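Local atomic coordinates of GphF Dehydratase 1 (Archangium violaceum, PDB entry 6MBF), a protein that probably dehydrates beta-hydroxyacyl intermediates in the gephyronic acid polyketide synthase, with a double-bond-shifting (enoyl-isomerase) activity likely as well. Residues G163-N168 against Q186-Q191; P92-L97 against E112-E117; P250-S253 against N257-H260; D72-E77 against R235-R240; V52-M57 against R122-R127. All blocks are in the same frame, centred on the assembly; numbering follows the deposited sequence. Where two conformers were deposited one is given.

Contact 1: G163-N168 against Q186-Q191; sequences GPRLRN and QGEEAQ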
# COMPACT_ATOMS: atom_id res chain seq x y z
N GLY A 163 5.91 -9.69 -9.74
CA GLY A 163 6.52 -9.54 -11.04
C GLY A 163 7.56 -8.43 -11.08
O GLY A 163 7.86 -7.77 -10.08
N PRO A 164 8.13 -8.21 -12.27
CA PRO A 164 9.31 -7.32 -12.38
C PRO A 164 9.03 -5.85 -12.13
O PRO A 164 9.99 -5.09 -11.95
CB PRO A 164 9.79 -7.54 -13.82
CG PRO A 164 8.61 -8.10 -14.55
CD PRO A 164 7.83 -8.89 -13.54
N ARG A 165 7.77 -5.40 -12.14
CA ARG A 165 7.48 -4.02 -11.78
C ARG A 165 7.54 -3.78 -10.28
O ARG A 165 7.53 -2.62 -9.86
CB ARG A 165 6.10 -3.61 -12.29
CG ARG A 165 5.92 -3.74 -13.79
CD ARG A 165 4.48 -3.43 -14.16
NE ARG A 165 4.25 -3.54 -15.59
CZ ARG A 165 4.32 -2.51 -16.43
NH1 ARG A 165 4.59 -1.30 -15.97
NH2 ARG A 165 4.10 -2.70 -17.72
N LEU A 166 7.60 -4.85 -9.49
CA LEU A 166 7.50 -4.75 -8.03
C LEU A 166 8.74 -5.31 -7.35
O LEU A 166 8.65 -6.09 -6.39
CB LEU A 166 6.22 -5.46 -7.57
CG LEU A 166 4.94 -4.86 -8.16
CD1 LEU A 166 3.73 -5.71 -7.86
CD2 LEU A 166 4.74 -3.43 -7.65
N ARG A 167 9.92 -4.92 -7.85
CA ARG A 167 11.21 -5.30 -7.27
C ARG A 167 12.05 -4.03 -7.14
O ARG A 167 13.09 -3.88 -7.79
CB ARG A 167 11.91 -6.37 -8.12
CG ARG A 167 11.07 -7.64 -8.27
CD ARG A 167 11.66 -8.61 -9.28
NE ARG A 167 10.74 -9.72 -9.48
CZ ARG A 167 10.61 -10.42 -10.61
NH1 ARG A 167 11.38 -10.15 -11.66
NH2 ARG A 167 9.71 -11.40 -10.67
N ASN A 168 11.60 -3.11 -6.29
CA ASN A 168 12.10 -1.75 -6.29
C ASN A 168 12.99 -1.42 -5.10
O ASN A 168 13.36 -0.24 -4.93
CB ASN A 168 10.91 -0.78 -6.36
CG ASN A 168 10.13 -0.96 -7.65
OD1 ASN A 168 10.65 -0.69 -8.74
ND2 ASN A 168 8.88 -1.42 -7.55
N GLN A 186 11.51 2.84 -11.11
CA GLN A 186 12.15 2.89 -12.42
C GLN A 186 11.09 2.63 -13.48
O GLN A 186 9.91 2.44 -13.18
CB GLN A 186 13.31 1.88 -12.54
CG GLN A 186 14.52 2.16 -11.65
CD GLN A 186 15.21 3.48 -11.96
OE1 GLN A 186 15.14 3.97 -13.09
NE2 GLN A 186 15.88 4.05 -10.97
N GLY A 187 11.53 2.64 -14.74
CA GLY A 187 10.65 2.33 -15.85
C GLY A 187 9.40 3.18 -15.87
O GLY A 187 9.43 4.38 -15.56
N GLU A 188 8.28 2.55 -16.24
CA GLU A 188 7.01 3.27 -16.34
C GLU A 188 6.57 3.80 -14.98
O GLU A 188 5.97 4.87 -14.89
CB GLU A 188 5.93 2.35 -16.90
CG GLU A 188 6.26 1.71 -18.24
CD GLU A 188 5.09 0.91 -18.81
OE1 GLU A 188 5.20 0.44 -19.97
OE2 GLU A 188 4.07 0.76 -18.11
N GLU A 189 6.87 3.06 -13.91
CA GLU A 189 6.38 3.47 -12.60
C GLU A 189 7.04 4.77 -12.15
O GLU A 189 6.39 5.62 -11.51
CB GLU A 189 6.58 2.34 -11.59
CG GLU A 189 5.47 1.27 -11.62
CD GLU A 189 5.49 0.37 -12.86
OE1 GLU A 189 4.42 -0.13 -13.27
OE2 GLU A 189 6.59 0.15 -13.42
N ALA A 190 8.32 4.97 -12.49
CA ALA A 190 8.97 6.23 -12.18
C ALA A 190 8.43 7.38 -13.03
O ALA A 190 8.60 8.54 -12.65
CB ALA A 190 10.48 6.12 -12.38
N GLN A 191 7.80 7.08 -14.16
CA GLN A 191 7.25 8.12 -15.02
C GLN A 191 5.88 8.60 -14.56
O GLN A 191 5.36 9.57 -15.12
CB GLN A 191 7.16 7.62 -16.46
CG GLN A 191 8.50 7.20 -17.05
CD GLN A 191 9.58 8.22 -16.78
OE1 GLN A 191 10.58 7.93 -16.12
NE2 GLN A 191 9.38 9.44 -17.28
O HOH W 1 9.40 0.91 -10.41

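Contact 2: P92-L97 against E112-E117; sequences PARLRL and ERSDDE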
# COMPACT_ATOMS: atom_id res chain seq x y z
N PRO A 92 -12.21 -6.46 -16.56
CA PRO A 92 -12.35 -5.23 -15.76
C PRO A 92 -13.18 -5.45 -14.50
O PRO A 92 -14.07 -6.31 -14.43
CB PRO A 92 -13.05 -4.26 -16.72
CG PRO A 92 -13.80 -5.16 -17.66
CD PRO A 92 -12.90 -6.36 -17.86
N ALA A 93 -12.87 -4.64 -13.49
CA ALA A 93 -13.62 -4.58 -12.25
C ALA A 93 -13.94 -3.13 -11.94
O ALA A 93 -13.08 -2.25 -12.08
CB ALA A 93 -12.84 -5.19 -11.08
N ARG A 94 -15.18 -2.88 -11.53
CA ARG A 94 -15.57 -1.57 -11.03
C ARG A 94 -15.01 -1.37 -9.63
O ARG A 94 -15.10 -2.26 -8.79
CB ARG A 94 -17.09 -1.43 -10.99
CG ARG A 94 -17.78 -1.62 -12.33
CD ARG A 94 -17.28 -0.63 -13.37
NE ARG A 94 -17.27 0.74 -12.86
CZ ARG A 94 -18.31 1.56 -12.91
NH1 ARG A 94 -19.45 1.16 -13.44
NH2 ARG A 94 -18.20 2.79 -12.41
N LEU A 95 -14.43 -0.19 -9.38
CA LEU A 95 -13.93 0.20 -8.07
C LEU A 95 -14.72 1.41 -7.58
O LEU A 95 -15.07 2.29 -8.36
CB LEU A 95 -12.45 0.56 -8.10
CG LEU A 95 -11.38 -0.52 -8.01
CD1 LEU A 95 -10.06 0.17 -7.72
CD2 LEU A 95 -11.72 -1.53 -6.93
N ARG A 96 -14.96 1.46 -6.27
CA ARG A 96 -15.75 2.54 -5.69
C ARG A 96 -15.18 2.90 -4.33
O ARG A 96 -14.94 2.01 -3.51
CB ARG A 96 -17.22 2.13 -5.54
CG ARG A 96 -18.13 3.18 -4.91
CD ARG A 96 -19.54 2.63 -4.72
NE ARG A 96 -19.61 1.69 -3.60
CZ ARG A 96 -20.65 0.89 -3.35
NH1 ARG A 96 -21.71 0.90 -4.14
NH2 ARG A 96 -20.61 0.07 -2.31
N LEU A 97 -14.94 4.19 -4.10
CA LEU A 97 -14.66 4.70 -2.77
C LEU A 97 -15.80 5.63 -2.40
O LEU A 97 -16.06 6.60 -3.11
CB LEU A 97 -13.31 5.42 -2.70
CG LEU A 97 -12.87 5.89 -1.30
CD1 LEU A 97 -11.33 5.94 -1.21
CD2 LEU A 97 -13.45 7.26 -0.91
N GLU A 112 -20.94 -5.72 -15.00
CA GLU A 112 -22.29 -6.08 -15.44
C GLU A 112 -23.30 -6.02 -14.31
O GLU A 112 -24.51 -5.93 -14.58
CB GLU A 112 -22.29 -7.48 -16.06
CG GLU A 112 -21.50 -7.61 -17.35
CD GLU A 112 -20.00 -7.75 -17.13
OE1 GLU A 112 -19.26 -7.90 -18.13
OE2 GLU A 112 -19.55 -7.71 -15.96
N ARG A 113 -22.85 -6.05 -13.06
CA ARG A 113 -23.74 -6.07 -11.91
C ARG A 113 -23.57 -4.85 -11.02
O ARG A 113 -24.04 -4.85 -9.88
CB ARG A 113 -23.52 -7.34 -11.08
CG ARG A 113 -23.44 -8.62 -11.87
CD ARG A 113 -23.45 -9.78 -10.89
NE ARG A 113 -24.52 -9.59 -9.91
CZ ARG A 113 -24.51 -10.10 -8.68
NH1 ARG A 113 -23.47 -10.82 -8.27
NH2 ARG A 113 -25.52 -9.87 -7.86
N SER A 114 -22.91 -3.80 -11.51
CA SER A 114 -22.49 -2.70 -10.65
C SER A 114 -23.63 -1.76 -10.25
O SER A 114 -23.39 -0.82 -9.49
CB SER A 114 -21.37 -1.90 -11.32
OG SER A 114 -21.84 -1.25 -12.49
N ASP A 115 -24.84 -1.97 -10.75
CA ASP A 115 -25.98 -1.18 -10.30
C ASP A 115 -26.81 -1.89 -9.24
O ASP A 115 -27.74 -1.30 -8.69
CB ASP A 115 -26.86 -0.79 -11.49
CG ASP A 115 -26.15 0.12 -12.48
OD1 ASP A 115 -26.42 0.02 -13.70
OD2 ASP A 115 -25.29 0.92 -12.05
N ASP A 116 -26.49 -3.15 -8.94
CA ASP A 116 -27.09 -3.87 -7.83
C ASP A 116 -26.22 -3.67 -6.59
O ASP A 116 -25.09 -4.18 -6.53
CB ASP A 116 -27.25 -5.35 -8.17
CG ASP A 116 -27.69 -6.19 -6.98
OD1 ASP A 116 -27.36 -7.39 -6.94
OD2 ASP A 116 -28.34 -5.63 -6.07
N GLU A 117 -26.75 -2.95 -5.60
CA GLU A 117 -25.95 -2.59 -4.43
C GLU A 117 -25.42 -3.81 -3.70
O GLU A 117 -24.36 -3.75 -3.07
CB GLU A 117 -26.77 -1.71 -3.49
CG GLU A 117 -25.96 -1.10 -2.36
CD GLU A 117 -24.74 -0.36 -2.87
OE1 GLU A 117 -24.90 0.50 -3.77
OE2 GLU A 117 -23.62 -0.64 -2.39

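Contact 3: P250-S253 against N257-H260; sequences PPRS and NQTH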
# COMPACT_ATOMS: atom_id res chain seq x y z
N PRO A 250 8.11 -7.07 18.56
CA PRO A 250 8.56 -8.39 19.03
C PRO A 250 7.58 -9.47 18.62
O PRO A 250 6.37 -9.36 18.87
CB PRO A 250 8.61 -8.22 20.56
CG PRO A 250 7.88 -6.97 20.87
CD PRO A 250 8.01 -6.09 19.66
N PRO A 251 8.06 -10.52 17.97
CA PRO A 251 7.17 -11.60 17.53
C PRO A 251 6.80 -12.51 18.68
O PRO A 251 7.50 -12.59 19.70
CB PRO A 251 8.00 -12.35 16.48
CG PRO A 251 9.34 -11.65 16.42
CD PRO A 251 9.46 -10.80 17.63
N ARG A 252 5.69 -13.22 18.51
CA ARG A 252 5.27 -14.14 19.57
C ARG A 252 6.10 -15.42 19.56
O ARG A 252 6.26 -16.05 20.61
CB ARG A 252 3.77 -14.44 19.44
CG ARG A 252 3.34 -15.04 18.11
CD ARG A 252 3.37 -16.57 18.13
NE ARG A 252 3.10 -17.15 16.81
CZ ARG A 252 1.91 -17.59 16.41
NH1 ARG A 252 0.87 -17.52 17.23
NH2 ARG A 252 1.76 -18.11 15.20
N SER A 253 6.64 -15.80 18.40
CA SER A 253 7.40 -17.04 18.26
C SER A 253 8.72 -16.76 17.55
O SER A 253 8.77 -15.92 16.63
CB SER A 253 6.60 -18.09 17.49
OG SER A 253 7.37 -19.26 17.27
N ASN A 257 5.38 -17.54 12.84
CA ASN A 257 4.34 -16.64 13.32
C ASN A 257 3.20 -16.54 12.32
O ASN A 257 3.41 -16.58 11.10
CB ASN A 257 4.91 -15.24 13.59
CG ASN A 257 5.91 -15.23 14.72
OD1 ASN A 257 5.54 -15.18 15.90
ND2 ASN A 257 7.19 -15.29 14.37
N GLN A 258 1.98 -16.39 12.84
CA GLN A 258 0.85 -16.08 11.98
C GLN A 258 0.72 -14.59 11.70
O GLN A 258 0.11 -14.22 10.69
CB GLN A 258 -0.46 -16.59 12.60
CG GLN A 258 -0.58 -18.10 12.61
CD GLN A 258 -0.42 -18.71 11.22
OE1 GLN A 258 -1.09 -18.31 10.27
NE2 GLN A 258 0.47 -19.69 11.11
N THR A 259 1.26 -13.74 12.58
CA THR A 259 1.13 -12.30 12.43
C THR A 259 2.44 -11.61 12.77
O THR A 259 3.26 -12.13 13.54
CB THR A 259 0.02 -11.71 13.32
OG1 THR A 259 0.32 -11.98 14.69
CG2 THR A 259 -1.34 -12.30 12.96
N HIS A 260 2.61 -10.43 12.19
CA HIS A 260 3.66 -9.49 12.56
C HIS A 260 3.08 -8.09 12.53
O HIS A 260 2.04 -7.84 11.90
CB HIS A 260 4.87 -9.55 11.61
CG HIS A 260 5.78 -10.70 11.87
ND1 HIS A 260 6.71 -10.69 12.89
CD2 HIS A 260 5.94 -11.88 11.22
CE1 HIS A 260 7.39 -11.82 12.87
NE2 HIS A 260 6.94 -12.56 11.87
O HOH W 2 3.96 -12.25 16.21

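Contact 4: D72-E77 against R235-R240; sequences DTLIVE and RARGVR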
# COMPACT_ATOMS: atom_id res chain seq x y z
N ASP A 72 -0.61 20.57 3.19
CA ASP A 72 -0.98 19.88 4.42
C ASP A 72 -0.73 18.38 4.28
O ASP A 72 -0.74 17.83 3.18
CB ASP A 72 -2.45 20.14 4.76
CG ASP A 72 -2.71 21.58 5.15
OD1 ASP A 72 -3.90 21.93 5.34
OD2 ASP A 72 -1.74 22.36 5.25
N THR A 73 -0.50 17.73 5.41
CA THR A 73 -0.31 16.29 5.41
C THR A 73 -1.64 15.58 5.15
O THR A 73 -2.70 16.04 5.57
CB THR A 73 0.27 15.82 6.74
OG1 THR A 73 -0.77 15.79 7.72
CG2 THR A 73 1.39 16.73 7.21
N LEU A 74 -1.57 14.45 4.45
CA LEU A 74 -2.72 13.58 4.24
C LEU A 74 -2.64 12.41 5.20
O LEU A 74 -1.57 11.82 5.38
CB LEU A 74 -2.76 13.07 2.80
CG LEU A 74 -2.68 14.08 1.65
CD1 LEU A 74 -2.55 13.37 0.31
CD2 LEU A 74 -3.92 14.95 1.67
N ILE A 75 -3.77 12.06 5.82
CA ILE A 75 -3.79 11.07 6.89
C ILE A 75 -4.84 10.00 6.59
O ILE A 75 -5.96 10.32 6.19
CB ILE A 75 -4.07 11.73 8.25
CG1 ILE A 75 -2.98 12.76 8.57
CG2 ILE A 75 -4.15 10.68 9.33
CD1 ILE A 75 -3.46 13.87 9.50
N VAL A 76 -4.47 8.74 6.79
CA VAL A 76 -5.44 7.65 6.80
C VAL A 76 -5.24 6.89 8.11
O VAL A 76 -4.11 6.59 8.47
CB VAL A 76 -5.28 6.70 5.59
CG1 VAL A 76 -6.50 5.79 5.48
CG2 VAL A 76 -5.09 7.47 4.28
N GLU A 77 -6.33 6.62 8.82
CA GLU A 77 -6.25 5.91 10.09
C GLU A 77 -7.24 4.75 10.13
O GLU A 77 -8.21 4.71 9.36
CB GLU A 77 -6.50 6.86 11.28
CG GLU A 77 -5.40 7.89 11.50
CD GLU A 77 -5.68 8.80 12.67
OE1 GLU A 77 -4.72 9.39 13.22
OE2 GLU A 77 -6.86 8.94 13.05
N ARG A 235 3.53 13.49 3.79
CA ARG A 235 3.92 14.89 3.86
C ARG A 235 4.41 15.46 2.54
O ARG A 235 4.57 16.68 2.44
CB ARG A 235 5.03 15.09 4.89
CG ARG A 235 4.77 14.45 6.23
CD ARG A 235 5.75 14.98 7.26
NE ARG A 235 5.35 14.61 8.61
CZ ARG A 235 5.68 15.30 9.70
NH1 ARG A 235 6.41 16.40 9.59
NH2 ARG A 235 5.27 14.89 10.90
N ALA A 236 4.71 14.63 1.55
CA ALA A 236 5.11 15.10 0.23
C ALA A 236 4.49 14.18 -0.81
O ALA A 236 4.46 12.96 -0.63
CB ALA A 236 6.64 15.12 0.08
N ARG A 237 3.98 14.77 -1.89
CA ARG A 237 3.33 14.02 -2.96
C ARG A 237 4.32 13.71 -4.08
O ARG A 237 5.33 14.39 -4.26
CB ARG A 237 2.15 14.80 -3.53
CG ARG A 237 1.48 15.75 -2.55
CD ARG A 237 0.38 15.09 -1.75
NE ARG A 237 -0.52 16.09 -1.17
CZ ARG A 237 -1.61 16.55 -1.78
NH1 ARG A 237 -2.38 17.47 -1.18
NH2 ARG A 237 -1.95 16.10 -2.97
N GLY A 238 4.02 12.65 -4.83
CA GLY A 238 4.76 12.34 -6.04
C GLY A 238 6.21 11.92 -5.84
O GLY A 238 7.03 12.12 -6.74
N VAL A 239 6.53 11.33 -4.70
CA VAL A 239 7.90 10.91 -4.42
C VAL A 239 8.23 9.64 -5.19
O VAL A 239 7.40 8.74 -5.30
CB VAL A 239 8.07 10.72 -2.90
CG1 VAL A 239 9.43 10.12 -2.59
CG2 VAL A 239 7.90 12.05 -2.17
N ARG A 240 9.45 9.57 -5.74
CA ARG A 240 9.88 8.43 -6.54
C ARG A 240 10.97 7.60 -5.88
O ARG A 240 11.31 6.53 -6.40
CB ARG A 240 10.40 8.88 -7.92
CG ARG A 240 9.52 9.91 -8.63
CD ARG A 240 9.97 10.11 -10.08
NE ARG A 240 11.33 10.63 -10.18
CZ ARG A 240 12.00 10.72 -11.32
NH1 ARG A 240 11.44 10.31 -12.45
NH2 ARG A 240 13.24 11.20 -11.34
O HOH W 3 1.03 16.21 1.54

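Contact 5: V52-M57 against R122-R127; sequences VTYLEM and RHATGR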
# COMPACT_ATOMS: atom_id res chain seq x y z
N VAL A 52 -1.77 -1.89 -0.61
CA VAL A 52 -1.34 -0.51 -0.73
C VAL A 52 -2.21 0.27 -1.70
O VAL A 52 -2.30 1.50 -1.61
CB VAL A 52 0.16 -0.40 -1.14
CG1 VAL A 52 1.07 -0.77 0.03
CG2 VAL A 52 0.46 -1.26 -2.38
N THR A 53 -2.86 -0.43 -2.65
CA THR A 53 -3.84 0.19 -3.53
C THR A 53 -4.89 0.96 -2.73
O THR A 53 -5.24 2.09 -3.07
CB THR A 53 -4.51 -0.89 -4.38
OG1 THR A 53 -3.50 -1.63 -5.09
CG2 THR A 53 -5.50 -0.27 -5.37
N TYR A 54 -5.38 0.35 -1.65
CA TYR A 54 -6.43 0.98 -0.84
C TYR A 54 -5.89 2.18 -0.07
O TYR A 54 -6.59 3.18 0.09
CB TYR A 54 -7.02 -0.05 0.12
CG TYR A 54 -7.41 -1.34 -0.57
CD1 TYR A 54 -8.18 -1.31 -1.72
CD2 TYR A 54 -6.98 -2.57 -0.08
CE1 TYR A 54 -8.52 -2.49 -2.38
CE2 TYR A 54 -7.33 -3.75 -0.73
CZ TYR A 54 -8.10 -3.70 -1.88
OH TYR A 54 -8.44 -4.87 -2.53
N LEU A 55 -4.65 2.09 0.42
CA LEU A 55 -4.06 3.23 1.11
C LEU A 55 -3.92 4.42 0.16
O LEU A 55 -4.21 5.56 0.54
CB LEU A 55 -2.71 2.84 1.70
CG LEU A 55 -2.73 1.74 2.77
CD1 LEU A 55 -1.32 1.46 3.28
CD2 LEU A 55 -3.64 2.16 3.91
N GLU A 56 -3.48 4.17 -1.08
CA GLU A 56 -3.36 5.25 -2.05
C GLU A 56 -4.72 5.86 -2.37
O GLU A 56 -4.87 7.08 -2.43
CB GLU A 56 -2.68 4.76 -3.34
CG GLU A 56 -2.84 5.72 -4.54
CD GLU A 56 -2.21 7.10 -4.33
OE1 GLU A 56 -1.45 7.32 -3.36
OE2 GLU A 56 -2.47 7.98 -5.17
N MET A 57 -5.73 5.01 -2.60
CA MET A 57 -7.07 5.53 -2.87
C MET A 57 -7.55 6.43 -1.74
O MET A 57 -8.14 7.49 -1.98
CB MET A 57 -8.03 4.38 -3.11
CG MET A 57 -7.75 3.63 -4.42
SD MET A 57 -8.73 2.13 -4.60
CE MET A 57 -10.37 2.82 -4.86
N ARG A 122 -16.94 -5.50 -0.14
CA ARG A 122 -16.16 -4.56 0.66
C ARG A 122 -14.72 -5.05 0.79
O ARG A 122 -14.49 -6.16 1.28
CB ARG A 122 -16.78 -4.37 2.04
CG ARG A 122 -15.91 -3.56 2.99
CD ARG A 122 -16.52 -3.45 4.40
NE ARG A 122 -17.65 -2.53 4.45
CZ ARG A 122 -18.88 -2.88 4.80
NH1 ARG A 122 -19.16 -4.13 5.14
NH2 ARG A 122 -19.85 -1.96 4.81
N HIS A 123 -13.76 -4.22 0.39
CA HIS A 123 -12.35 -4.59 0.47
C HIS A 123 -11.58 -3.86 1.56
O HIS A 123 -10.74 -4.48 2.21
CB HIS A 123 -11.66 -4.35 -0.87
CG HIS A 123 -12.23 -5.17 -1.97
ND1 HIS A 123 -12.16 -6.55 -1.98
CD2 HIS A 123 -12.94 -4.83 -3.07
CE1 HIS A 123 -12.80 -7.01 -3.04
NE2 HIS A 123 -13.27 -5.99 -3.73
N ALA A 124 -11.85 -2.57 1.79
CA ALA A 124 -11.07 -1.83 2.77
C ALA A 124 -11.87 -0.65 3.29
O ALA A 124 -12.66 -0.05 2.55
CB ALA A 124 -9.73 -1.34 2.20
N THR A 125 -11.65 -0.32 4.56
CA THR A 125 -12.33 0.79 5.22
C THR A 125 -11.37 1.49 6.17
O THR A 125 -10.37 0.92 6.61
CB THR A 125 -13.54 0.32 6.02
OG1 THR A 125 -13.10 -0.57 7.06
CG2 THR A 125 -14.54 -0.43 5.13
N GLY A 126 -11.69 2.74 6.50
CA GLY A 126 -10.90 3.49 7.45
C GLY A 126 -11.40 4.92 7.54
O GLY A 126 -12.53 5.22 7.16
N ARG A 127 -10.53 5.80 8.03
CA ARG A 127 -10.86 7.21 8.20
C ARG A 127 -9.80 8.06 7.54
O ARG A 127 -8.64 7.64 7.41
CB ARG A 127 -10.99 7.58 9.68
CG ARG A 127 -11.91 6.66 10.45
CD ARG A 127 -11.75 6.87 11.95
NE ARG A 127 -12.27 5.74 12.70
CZ ARG A 127 -13.55 5.58 13.01
NH1 ARG A 127 -14.45 6.48 12.63
NH2 ARG A 127 -13.94 4.51 13.70

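Contact 1: G163-N168 against Q186-Q191
Arg165 reaches from its loop to the paired acids Glu188 and Glu189, making a three-residue salt-bridge network that carries most of the contact. NH1 is shared by both carboxylates, which come to the edge of the guanidinium near its plane but are engaged differently. Glu189 OE1 lies 2.9 Å from Arg165 NH1 and accepts through its syn lone pair, although the two flat groups stand 79° apart. Glu188 OE2, 3.0 Å from Arg165 NH1, is met from above its carboxylate plane and takes a second, weak bond from NH2. The extended arginine chain delivers NH1 to this place, whereas Glu189 folds back at chi2 (72°), so that OE1 also lies 3.4 Å from Arg165 CD. The positive charge of Arg165 probably offsets the repulsion between the two carboxylates and favours their ionised forms.

Hydrogen bonds through water and amide form the second group. One water donates to Asn168 OD1 at 2.6 Å and accepts from the backbone N of Gln186, linking the segments. ND2 of the same amide binds Arg165 O at 2.9 Å, fixing the rotation of the group.

Within the second hot-dog half of the dehydratase, segment 163-168 lies in the loop between helix 151-158 and strand 169-175, with Leu166 and Asn168 packed on helix 200-214; Glu188 and Glu189 belong to the short helix 187-190 that follows strand 178-184.

Contact 2: P92-L97 against E112-E117
Arg96 and Glu117 form the salt bridge that, in the first hot-dog half, ties strand 93-100 to the loop ahead of strand 121-131. The arginine approaches end-on and puts two nitrogens on one oxygen: Glu117 OE2 lies 3.0 Å from Arg96 NH1 and 3.1 Å from Arg96 NH2, both on its syn side. Glu117 OE1 receives a further, weak bond from NH1. Guanidinium and carboxylate are nearly coplanar, 18° apart, while the two chains cross at about a right angle. Glu117 reaches the arginine by bending at chi2 (53°) after a CG placed opposite the backbone N.

Packing makes the other half. Ser114 turns its CB to the bent chain of Arg94, 3.7 Å from Arg94 CG, while its own OG is bonded to Pro111 O. A type I turn from Arg113 to Asp116 carries this serine, closed by the backbone bond from Asp116 N to Arg113 O and braced by an Arg113-Asp116 salt bridge whose hydrogen bond is weak.

Arg96 also makes a cation-pi contact with Trp120, and Arg98 adds a long, weak ion pair to Glu117. The glutamate therefore probably keeps its negative charge, which in turn would ease the closeness of the two arginines.

Contact 3: P250-S253 against N257-H260
Asn257 folds its amide against Ser253 inside a beta-hairpin connection, the loop between antiparallel neighbours 241-248 and 259-267. This is the tight part. The amide grips both backbone polar atoms of one residue: Ser253 N donates to Asn257 OD1 over 2.8 Å, in the carbonyl plane and on a lone pair, and Asn257 ND2 returns a bond of 2.8 Å to Ser253 O, whose donor is tilted from the plane of that carbonyl. Paired at both ends, the amide is unlikely to flip, and it closes the loop much as a backbone pair would. Nearby, Pro251 CB rests against Asn257 ND2 and also lies 3.7 Å from His260 CE1. That imidazole is held by Glu218 through NE2 and meets Phe224 edge-to-face, while Ser253 OG is hydrogen-bonded to the N atoms of Asp255 and His256 within the turn.

The solvent side belongs to Arg252. Its CG sits between the backbone N and the carbonyl carbon (chi1 58°), which brings that CG to 3.1 Å from Asn257 OD1 and slides the chain past the asparagine in the opposite direction. Further out the guanidinium lies alongside Gln258, with no hydrogen bond to its backbone N: Arg252 NH2 and Gln258 N are both donors. A water joins the two segments instead, accepting from Arg252 N and donating to Thr259 O at 2.8 Å.

Contact 4: D72-E77 against R235-R240
Leu74 against Arg237 and Thr73 against Arg235 make a side-chain packing contact, without a direct hydrogen bond, at the beginning of strand 73-81 where the chain leaves strand 224-234 beside it. Leu74 lays one methyl over a face of the arginine's flat group: CD1 is 3.7 Å from Arg237 NE, offset toward the rim, and the two side chains cross at about a right angle. The other methyl, CD2, comes to 4.1 Å from Arg237 NH1. Arg237 gets there by an unusual path, with chi1 of -29° short of the common staggered value and a bend at chi2. Its NH2 is drawn to Glu197 in a salt bridge, so the leucine lies against a guanidinium held from elsewhere.

At the guanidinium edge, in its plane, a water accepts from Arg237 NE at 3.1 Å and donates to Asp72 O at 2.9 Å, a water-mediated link between segments that share no direct hydrogen bond. The side chains of Thr73 and Arg235 lie side by side, Thr73 CG2 4.2 Å from Arg235 CG. The threonine hydroxyl is bonded to Glu233.

Were Arg237 an alanine, Leu74 CD1 would probably lose its cover, Glu197 this salt-bridge partner and the water one of its bonds.

Strand 73-81 runs between strands 121-131 and 224-234, and Leu74 packs on Leu59 and Ser63 of helix 52-65, with Arg130 touching both Leu74 and Arg237.

Contact 5: V52-M57 against R122-R127
Tyr54 packs on His123 and Ala124 where the helix of a hot-dog fold lies against its curved sheet, at a classic beta bulge. Both bulge residues face Ile106 of the neighbouring strand, and both turn their CB to helix 52-65, which gives the tyrosine two adjacent footholds instead of one. Ala124 CB takes the base of the ring, 3.6 Å from Tyr54 CG and 3.7 Å from Tyr54 CB. The far end rests on the other residue, with His123 CB 3.7 Å from Tyr54 OH and 3.8 Å from Tyr54 CZ. The ring thus runs along the strand from one CB to the next, meeting both obliquely, and CG placed opposite the carbonyl carbon (chi1 -50°) sends it that way.

His123 offers carbon here, not nitrogen: its NE2 is bonded to Ser108 OG and its ND1 to Ser83 O, which holds the imidazole by both its nitrogens. A bound magnesium ion lies about 7 Å from the tyrosine side chain. Replacing Tyr54 with an alanine would probably open a gap over Ala124 and leave His123 CB without its neighbour, loosening the helix on the bulge.

Met57, one turn further along the helix, packs on Leu95 and Leu97 of strand 93-100 and on Ile106 of strand 103-109; Val52 and Leu55 turn to helix 200-214.

Contacts 2 and 5 belong to the first hot-dog half and contacts 1 and 3 to the second; contact 4 joins the two. The centre of contact 5 lies about 15 Å from that of contact 4 and about 16 Å from that of contact 2; it touches contact 2 through Met57 against Leu95 and Leu97, and contact 4 through the neighbouring strands 73-81 and 121-131. Along the chain contact 2 is nested within contact 5, which crosses contact 4; contact 1 lies inside the long loop of contact 4, touching it at Ala190 and Arg240. Contact 3 comes last, its centre about 37 Å from the centre of contact 2. Contact 5 thus lies near the middle, the loop-bearing contacts farther out.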